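Long-range contacts in putative oxidoreductase with NAD(P)-binding Rossmann-fold domain (Clostridium difficile, PDB 3UUW), which is a putative dehydrogenase of the GFO/IDH/MocA family that probably binds NAD(P) in a Rossmann-fold domain to oxidise or reduce a substrate not yet identified: residues A[85-90]-A[116-121]; A[145-150]-A[225-230]; A[166-171]-A[212-217]. All blocks are in the same frame, centred on the assembly; numbering follows the deposited sequence.

Contact 1: residues A[85-90]-A[116-121]; sequences ILLNLG and KNLNLM
L87 meets L118 where the last turn of helix 79-88 lies against the chain that leads into strand 120-122. Its chi1 of -66° sets CG beside the backbone N, which brings the end of the side chain close to L118. CD2 slides past the L118 side chain running the other way and comes within 3.9 Å of L118 CD1, while CD1 faces the more distant L120 CD2 at 4.4 Å. The backbone of the same residue takes part as well: L87 O has K116 CE at 3.4 Å and L118 CD1 at 3.6 Å, both plain carbon-oxygen packing, and accepts the amide of G90 within the helix end.

N88, on the exposed flank, is joined to K116 through water. One molecule donates to both N88 O and N88 OD1, each at 3.1 Å, and accepts from K116 NZ at 3.2 Å. The lysine gets there by bending at chi2 (-71°) and chi3 (-72°), which folds its chain back over the helix end.

G90 closes the helix in a Schellman motif with positive phi, and its carbonyl oxygen lies against the second methyl of L118, with G90 O to CD2 at 3.7 Å. N117 ends helix 103-116 with a second Schellman motif, so two helix C-termini sit together here. L112 of helix 103-116 also touches L87, and V93 of strand 92-95 touches L120. The arrangement belongs to the alternating helices and parallel strands of a Rossmann fold, here at the side where 120-122 is the outermost strand within the chain.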
# COMPACT_ATOMS: atom_id res chain seq x y z
N ILE A 85 18.99 -38.01 -26.35
CA ILE A 85 19.82 -37.71 -27.54
C ILE A 85 20.96 -36.72 -27.21
O ILE A 85 22.12 -36.95 -27.57
CB ILE A 85 18.95 -37.11 -28.66
CG1 ILE A 85 18.01 -38.19 -29.23
CG2 ILE A 85 19.82 -36.50 -29.77
CD1 ILE A 85 16.92 -37.63 -30.13
N LEU A 86 20.62 -35.65 -26.50
CA LEU A 86 21.58 -34.59 -26.20
C LEU A 86 22.72 -35.06 -25.30
O LEU A 86 23.88 -34.81 -25.58
CB LEU A 86 20.86 -33.40 -25.55
CG LEU A 86 19.86 -32.66 -26.44
CD1 LEU A 86 19.14 -31.51 -25.68
CD2 LEU A 86 20.58 -32.12 -27.68
N LEU A 87 22.37 -35.76 -24.23
CA LEU A 87 23.36 -36.28 -23.31
C LEU A 87 24.27 -37.28 -24.04
O LEU A 87 25.48 -37.28 -23.84
CB LEU A 87 22.69 -36.91 -22.08
CG LEU A 87 21.93 -35.96 -21.17
CD1 LEU A 87 21.17 -36.74 -20.08
CD2 LEU A 87 22.85 -34.91 -20.55
N ASN A 88 23.71 -38.08 -24.92
CA ASN A 88 24.53 -39.04 -25.65
C ASN A 88 25.45 -38.39 -26.68
O ASN A 88 26.47 -38.98 -27.05
CB ASN A 88 23.67 -40.16 -26.24
CG ASN A 88 23.33 -41.21 -25.22
OD1 ASN A 88 24.19 -41.63 -24.45
ND2 ASN A 88 22.08 -41.65 -25.20
N LEU A 89 25.11 -37.17 -27.09
CA LEU A 89 25.95 -36.36 -27.97
C LEU A 89 26.93 -35.47 -27.20
O LEU A 89 27.67 -34.69 -27.81
CB LEU A 89 25.09 -35.53 -28.94
CG LEU A 89 24.49 -36.28 -30.12
CD1 LEU A 89 23.47 -35.39 -30.82
CD2 LEU A 89 25.59 -36.76 -31.10
N GLY A 90 26.95 -35.58 -25.87
CA GLY A 90 27.98 -34.92 -25.05
C GLY A 90 27.73 -33.47 -24.70
O GLY A 90 28.68 -32.74 -24.42
N LYS A 116 28.12 -39.41 -18.17
CA LYS A 116 28.78 -38.62 -19.21
C LYS A 116 29.54 -37.41 -18.65
O LYS A 116 30.17 -36.67 -19.41
CB LYS A 116 27.74 -38.15 -20.25
CG LYS A 116 27.01 -39.28 -21.00
CD LYS A 116 27.89 -40.00 -21.98
CE LYS A 116 28.22 -39.15 -23.20
NZ LYS A 116 29.20 -39.86 -24.07
N ASN A 117 29.49 -37.22 -17.34
CA ASN A 117 30.07 -36.07 -16.66
C ASN A 117 29.49 -34.76 -17.22
O ASN A 117 30.23 -33.81 -17.55
CB ASN A 117 31.59 -36.08 -16.73
CG ASN A 117 32.19 -35.79 -15.39
OD1 ASN A 117 32.41 -34.63 -15.03
ND2 ASN A 117 32.38 -36.85 -14.59
N LEU A 118 28.17 -34.73 -17.32
CA LEU A 118 27.46 -33.57 -17.84
C LEU A 118 26.45 -33.05 -16.82
O LEU A 118 25.92 -33.82 -16.00
CB LEU A 118 26.71 -33.96 -19.11
CG LEU A 118 27.58 -34.41 -20.27
CD1 LEU A 118 26.69 -35.00 -21.38
CD2 LEU A 118 28.44 -33.26 -20.81
N ASN A 119 26.19 -31.75 -16.86
CA ASN A 119 25.21 -31.13 -16.00
C ASN A 119 23.85 -31.17 -16.67
O ASN A 119 23.72 -30.81 -17.86
CB ASN A 119 25.57 -29.68 -15.70
CG ASN A 119 26.80 -29.55 -14.83
OD1 ASN A 119 27.07 -30.42 -13.99
ND2 ASN A 119 27.55 -28.45 -15.01
N LEU A 120 22.88 -31.68 -15.94
CA LEU A 120 21.47 -31.70 -16.36
C LEU A 120 20.77 -30.89 -15.29
O LEU A 120 20.68 -31.34 -14.15
CB LEU A 120 20.95 -33.14 -16.41
CG LEU A 120 19.46 -33.33 -16.71
CD1 LEU A 120 19.08 -32.71 -18.03
CD2 LEU A 120 19.11 -34.85 -16.68
N MET A 121 20.36 -29.67 -15.65
CA MET A 121 19.75 -28.74 -14.70
C MET A 121 18.31 -28.43 -15.08
O MET A 121 18.02 -28.17 -16.26
CB MET A 121 20.53 -27.43 -14.70
CG MET A 121 20.16 -26.46 -13.61
SD MET A 121 21.15 -24.96 -13.78
CE MET A 121 20.66 -24.10 -12.26
O HOH W 1 27.03 -41.65 -25.61

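Contact 2: residues A[145-150]-A[225-230]; sequences INICKH and EQVEIL
I147 and V227 sit side by side on one face of the sheet, with I147 CG2 4.0 Å from V227 CG2. Two residues along, the next pair on this face, I145 and I229, packs CG1 against CG1 at 4.1 Å. I145 CG2 also nears V227 CG1 at 4.5 Å, so V227 lies against both isoleucines, its two methyls divided between them, and the branched side chains make a continuous apolar ridge. At its other end the long chain of K149 crosses E225, and its CE rests 3.4 Å from E225 OE1; the charged ends turn to other partners, K149 to D167 and E225 to R126 and Y132.

The opposite face is mixed, and its main side-chain bond is polar. N146 gives ND2 to E228 OE1 at 2.9 Å, using the anti lone pair of that oxygen with the acceptor close to the amide plane, although amide and carboxylate are turned 67° apart. The other oxygen, OE2, is held by R237. C148 SG, set between its own N and carbonyl carbon, fits against Q226 CB at 3.9 Å.

Two pairs of backbone bonds, N146 with E228 and C148 with Q226, join these antiparallel strands. Strand 211-217 flanks 142-150, strand 234-239 flanks 224-231, and helix 160-179 covers the isoleucine face through V171, A175 and L178.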
# COMPACT_ATOMS: atom_id res chain seq x y z
N ILE A 145 5.78 -20.71 7.17
CA ILE A 145 5.94 -20.12 5.85
C ILE A 145 4.65 -20.36 5.09
O ILE A 145 4.07 -21.44 5.16
CB ILE A 145 7.13 -20.72 5.09
CG1 ILE A 145 8.43 -20.47 5.84
CG2 ILE A 145 7.23 -20.12 3.67
CD1 ILE A 145 9.64 -21.10 5.17
N ASN A 146 4.20 -19.34 4.39
CA ASN A 146 3.02 -19.48 3.51
C ASN A 146 3.43 -19.13 2.08
O ASN A 146 4.07 -18.11 1.86
CB ASN A 146 1.89 -18.54 3.97
CG ASN A 146 1.47 -18.78 5.38
OD1 ASN A 146 1.13 -19.90 5.77
ND2 ASN A 146 1.50 -17.73 6.20
N ILE A 147 3.03 -19.95 1.12
CA ILE A 147 3.34 -19.70 -0.27
C ILE A 147 2.09 -19.88 -1.08
O ILE A 147 1.46 -20.91 -0.99
CB ILE A 147 4.42 -20.65 -0.84
CG1 ILE A 147 5.69 -20.63 0.03
CG2 ILE A 147 4.72 -20.26 -2.29
CD1 ILE A 147 6.77 -21.66 -0.43
N CYS A 148 1.73 -18.88 -1.88
CA CYS A 148 0.59 -19.04 -2.76
C CYS A 148 0.88 -18.57 -4.16
O CYS A 148 1.76 -17.73 -4.37
CB CYS A 148 -0.62 -18.30 -2.23
SG CYS A 148 -0.43 -16.54 -2.25
N LYS A 149 0.13 -19.11 -5.11
CA LYS A 149 0.25 -18.75 -6.52
C LYS A 149 -1.12 -18.92 -7.15
O LYS A 149 -1.54 -20.04 -7.46
CB LYS A 149 1.29 -19.62 -7.23
CG LYS A 149 1.60 -19.20 -8.64
CD LYS A 149 2.78 -19.99 -9.18
CE LYS A 149 3.33 -19.39 -10.47
NZ LYS A 149 2.40 -19.51 -11.62
N HIS A 150 -1.80 -17.79 -7.33
CA HIS A 150 -3.18 -17.77 -7.81
C HIS A 150 -3.27 -17.18 -9.18
O HIS A 150 -2.45 -16.35 -9.57
CB HIS A 150 -4.05 -16.97 -6.86
CG HIS A 150 -4.01 -17.43 -5.44
ND1 HIS A 150 -4.06 -18.77 -5.10
CD2 HIS A 150 -3.96 -16.74 -4.27
CE1 HIS A 150 -4.04 -18.88 -3.78
NE2 HIS A 150 -3.99 -17.66 -3.26
N GLU A 225 1.46 -13.99 -6.72
CA GLU A 225 2.32 -14.98 -6.11
C GLU A 225 2.82 -14.31 -4.86
O GLU A 225 3.08 -13.12 -4.85
CB GLU A 225 3.47 -15.40 -7.02
CG GLU A 225 4.40 -16.44 -6.38
CD GLU A 225 5.33 -17.10 -7.37
OE1 GLU A 225 4.99 -17.17 -8.57
OE2 GLU A 225 6.42 -17.56 -6.93
N GLN A 226 2.91 -15.07 -3.77
CA GLN A 226 3.46 -14.53 -2.55
C GLN A 226 4.13 -15.60 -1.72
O GLN A 226 3.61 -16.70 -1.60
CB GLN A 226 2.34 -13.90 -1.70
CG GLN A 226 2.87 -13.26 -0.43
CD GLN A 226 1.77 -12.60 0.36
OE1 GLN A 226 1.33 -11.51 0.03
NE2 GLN A 226 1.32 -13.27 1.40
N VAL A 227 5.32 -15.27 -1.20
CA VAL A 227 5.98 -16.05 -0.16
C VAL A 227 6.00 -15.17 1.11
O VAL A 227 6.37 -13.99 1.04
CB VAL A 227 7.39 -16.42 -0.55
CG1 VAL A 227 8.18 -16.96 0.68
CG2 VAL A 227 7.36 -17.36 -1.71
N GLU A 228 5.58 -15.73 2.23
CA GLU A 228 5.55 -15.03 3.51
C GLU A 228 6.24 -15.91 4.51
O GLU A 228 5.85 -17.10 4.68
CB GLU A 228 4.12 -14.79 3.96
CG GLU A 228 3.97 -14.15 5.32
CD GLU A 228 2.52 -13.85 5.58
OE1 GLU A 228 1.76 -14.83 5.76
OE2 GLU A 228 2.14 -12.66 5.57
N ILE A 229 7.25 -15.36 5.17
CA ILE A 229 7.97 -16.08 6.20
C ILE A 229 7.75 -15.40 7.55
O ILE A 229 8.05 -14.21 7.70
CB ILE A 229 9.48 -16.12 5.89
CG1 ILE A 229 9.75 -16.81 4.55
CG2 ILE A 229 10.28 -16.79 7.07
CD1 ILE A 229 11.24 -16.80 4.18
N LEU A 230 7.20 -16.15 8.50
CA LEU A 230 7.01 -15.68 9.88
C LEU A 230 8.18 -16.19 10.73
O LEU A 230 8.37 -17.40 10.86
CB LEU A 230 5.68 -16.17 10.47
CG LEU A 230 4.35 -15.59 9.97
CD1 LEU A 230 4.02 -16.08 8.57
CD2 LEU A 230 3.23 -15.97 10.93
O HOH W 2 1.77 -16.27 1.07

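Contact 3: residues A[166-171]-A[212-217]; sequences DDYIHV and INTSMH
With chi1 of Y168 at -168°, CG lies opposite the backbone N and the ring reaches out from the helix to the strand; T214 answers with chi1 of 59°, its OG1 tucked between backbone N and carbonyl carbon. The two side chains cross at about a right angle and their hydroxyls share a hydrogen bond, Y168 OH to T214 OG1 at 2.7 Å, in which either could be the donor. H203 engages both groups: its ND1 bonds to Y168 OH, and its backbone oxygen is in a weak hydrogen bond with T214 OG1. Both buried hydroxyls thus have a second partner, that of T214 a weak one.

M216 runs past the tyrosine in the opposite direction. Its CB packs on Y168 CD1 at 3.8 Å, and its sulfur makes an oblique Met-aromatic contact, SD lying 5.3 Å from the ring centroid. A bend at chi3 then tucks the methyl against the helix backbone, with M216 CE 3.7 Å from Y168 CA. The same methyl touches the carboxylate of D167, CE to CG at 3.8 Å, and approaches V171 CG2. D167 spends its charge on R218 and K149.

One turn further on, V171 turns CG1 onto T214, meeting T214 CB at 3.6 Å and lying near CG2 as well.

The axes of segments 166-171 and 212-217 come within 8.9 Å and run roughly antiparallel, at 152°. Helix 160-179 lies on the sheet through V171, which touches I147 and K149 of strand 142-150; strand 211-217 sits between that strand and 198-206. V201 adds to the packing round Y168 and M216, and L300 of helix 295-305 also touches the tyrosine.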
# COMPACT_ATOMS: atom_id res chain seq x y z
N ASP A 166 3.04 -28.96 -13.91
CA ASP A 166 3.45 -27.83 -14.74
C ASP A 166 3.57 -26.52 -13.98
O ASP A 166 4.45 -25.71 -14.27
CB ASP A 166 2.42 -27.65 -15.86
CG ASP A 166 2.86 -26.65 -16.91
OD1 ASP A 166 4.01 -26.75 -17.41
OD2 ASP A 166 2.04 -25.77 -17.27
N ASP A 167 2.68 -26.30 -13.01
CA ASP A 167 2.64 -25.02 -12.31
C ASP A 167 2.72 -25.11 -10.79
O ASP A 167 3.50 -24.39 -10.18
CB ASP A 167 1.41 -24.24 -12.72
CG ASP A 167 1.56 -22.74 -12.47
OD1 ASP A 167 2.64 -22.29 -12.03
OD2 ASP A 167 0.58 -22.00 -12.70
N TYR A 168 1.94 -25.99 -10.17
CA TYR A 168 2.02 -26.13 -8.71
C TYR A 168 3.41 -26.57 -8.28
O TYR A 168 3.82 -26.33 -7.15
CB TYR A 168 1.00 -27.13 -8.21
CG TYR A 168 0.77 -27.17 -6.71
CD1 TYR A 168 0.47 -26.02 -5.98
CD2 TYR A 168 0.74 -28.37 -6.05
CE1 TYR A 168 0.20 -26.08 -4.60
CE2 TYR A 168 0.49 -28.45 -4.66
CZ TYR A 168 0.20 -27.30 -3.95
OH TYR A 168 -0.08 -27.40 -2.59
N ILE A 169 4.14 -27.19 -9.21
CA ILE A 169 5.50 -27.65 -8.93
C ILE A 169 6.38 -26.48 -8.48
O ILE A 169 7.30 -26.68 -7.68
CB ILE A 169 6.12 -28.38 -10.16
CG1 ILE A 169 7.38 -29.17 -9.76
CG2 ILE A 169 6.44 -27.39 -11.30
CD1 ILE A 169 7.87 -30.09 -10.88
N HIS A 170 6.13 -25.29 -9.01
CA HIS A 170 6.89 -24.12 -8.58
C HIS A 170 6.68 -23.79 -7.11
O HIS A 170 7.63 -23.42 -6.42
CB HIS A 170 6.56 -22.88 -9.40
CG HIS A 170 7.15 -22.88 -10.77
ND1 HIS A 170 8.51 -22.92 -10.99
CD2 HIS A 170 6.56 -22.80 -11.98
CE1 HIS A 170 8.73 -22.89 -12.30
NE2 HIS A 170 7.57 -22.80 -12.92
N VAL A 171 5.44 -23.93 -6.65
CA VAL A 171 5.09 -23.68 -5.26
C VAL A 171 5.77 -24.72 -4.34
O VAL A 171 6.43 -24.37 -3.33
CB VAL A 171 3.55 -23.66 -5.08
CG1 VAL A 171 3.17 -23.49 -3.61
CG2 VAL A 171 2.93 -22.53 -5.92
N ILE A 212 5.08 -25.47 6.25
CA ILE A 212 4.87 -24.62 5.10
C ILE A 212 3.45 -24.86 4.61
O ILE A 212 3.02 -26.01 4.49
CB ILE A 212 5.82 -24.91 3.93
CG1 ILE A 212 7.29 -24.78 4.36
CG2 ILE A 212 5.53 -23.95 2.77
CD1 ILE A 212 7.88 -26.06 4.95
N ASN A 213 2.73 -23.78 4.38
CA ASN A 213 1.39 -23.85 3.83
C ASN A 213 1.41 -23.36 2.42
O ASN A 213 1.68 -22.19 2.18
CB ASN A 213 0.45 -23.02 4.69
CG ASN A 213 0.49 -23.43 6.14
OD1 ASN A 213 0.01 -24.52 6.48
ND2 ASN A 213 1.10 -22.62 6.99
N THR A 214 1.09 -24.27 1.49
CA THR A 214 1.13 -24.01 0.06
C THR A 214 -0.26 -23.96 -0.49
O THR A 214 -1.10 -24.73 -0.07
CB THR A 214 1.91 -25.11 -0.69
OG1 THR A 214 1.31 -26.39 -0.47
CG2 THR A 214 3.37 -25.15 -0.22
N SER A 215 -0.51 -23.04 -1.42
CA SER A 215 -1.87 -22.83 -1.96
C SER A 215 -1.90 -22.29 -3.40
O SER A 215 -1.16 -21.38 -3.74
CB SER A 215 -2.62 -21.87 -1.05
OG SER A 215 -3.91 -21.54 -1.53
N MET A 216 -2.82 -22.81 -4.21
CA MET A 216 -2.97 -22.39 -5.59
C MET A 216 -4.45 -22.44 -6.01
O MET A 216 -5.06 -23.51 -6.09
CB MET A 216 -2.11 -23.28 -6.52
CG MET A 216 -2.46 -23.15 -8.02
SD MET A 216 -1.31 -24.01 -9.12
CE MET A 216 0.13 -22.92 -8.99
N HIS A 217 -5.02 -21.27 -6.30
CA HIS A 217 -6.39 -21.15 -6.78
C HIS A 217 -6.32 -20.67 -8.22
O HIS A 217 -5.79 -19.60 -8.52
CB HIS A 217 -7.18 -20.17 -5.93
CG HIS A 217 -8.64 -20.13 -6.23
ND1 HIS A 217 -9.43 -19.05 -5.92
CD2 HIS A 217 -9.45 -21.03 -6.82
CE1 HIS A 217 -10.67 -19.29 -6.30
NE2 HIS A 217 -10.71 -20.48 -6.86

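Overall arrangement
From the N terminus, the chain first builds the Rossmann part, where contact 1, joining helix 79-88 to the entry of strand 120-122, closes a loop of 25 residues holding strand 92-95 and most of helix 103-116. It is complete before the others open. Strand 142-150 then starts contact 2, whose loop ends only at strand 224-231; within it, helix 160-179 and strand 211-217 close contact 3, so contact 3 is nested in contact 2. Those two meet directly, since strands 142-150 and 211-217 are sheet neighbours, with I145 O 2.8 Å from N213 N. Contact 1 lies on the opposite side of the chain's centre from the other two, its centre about 30 Å from that of contact 3.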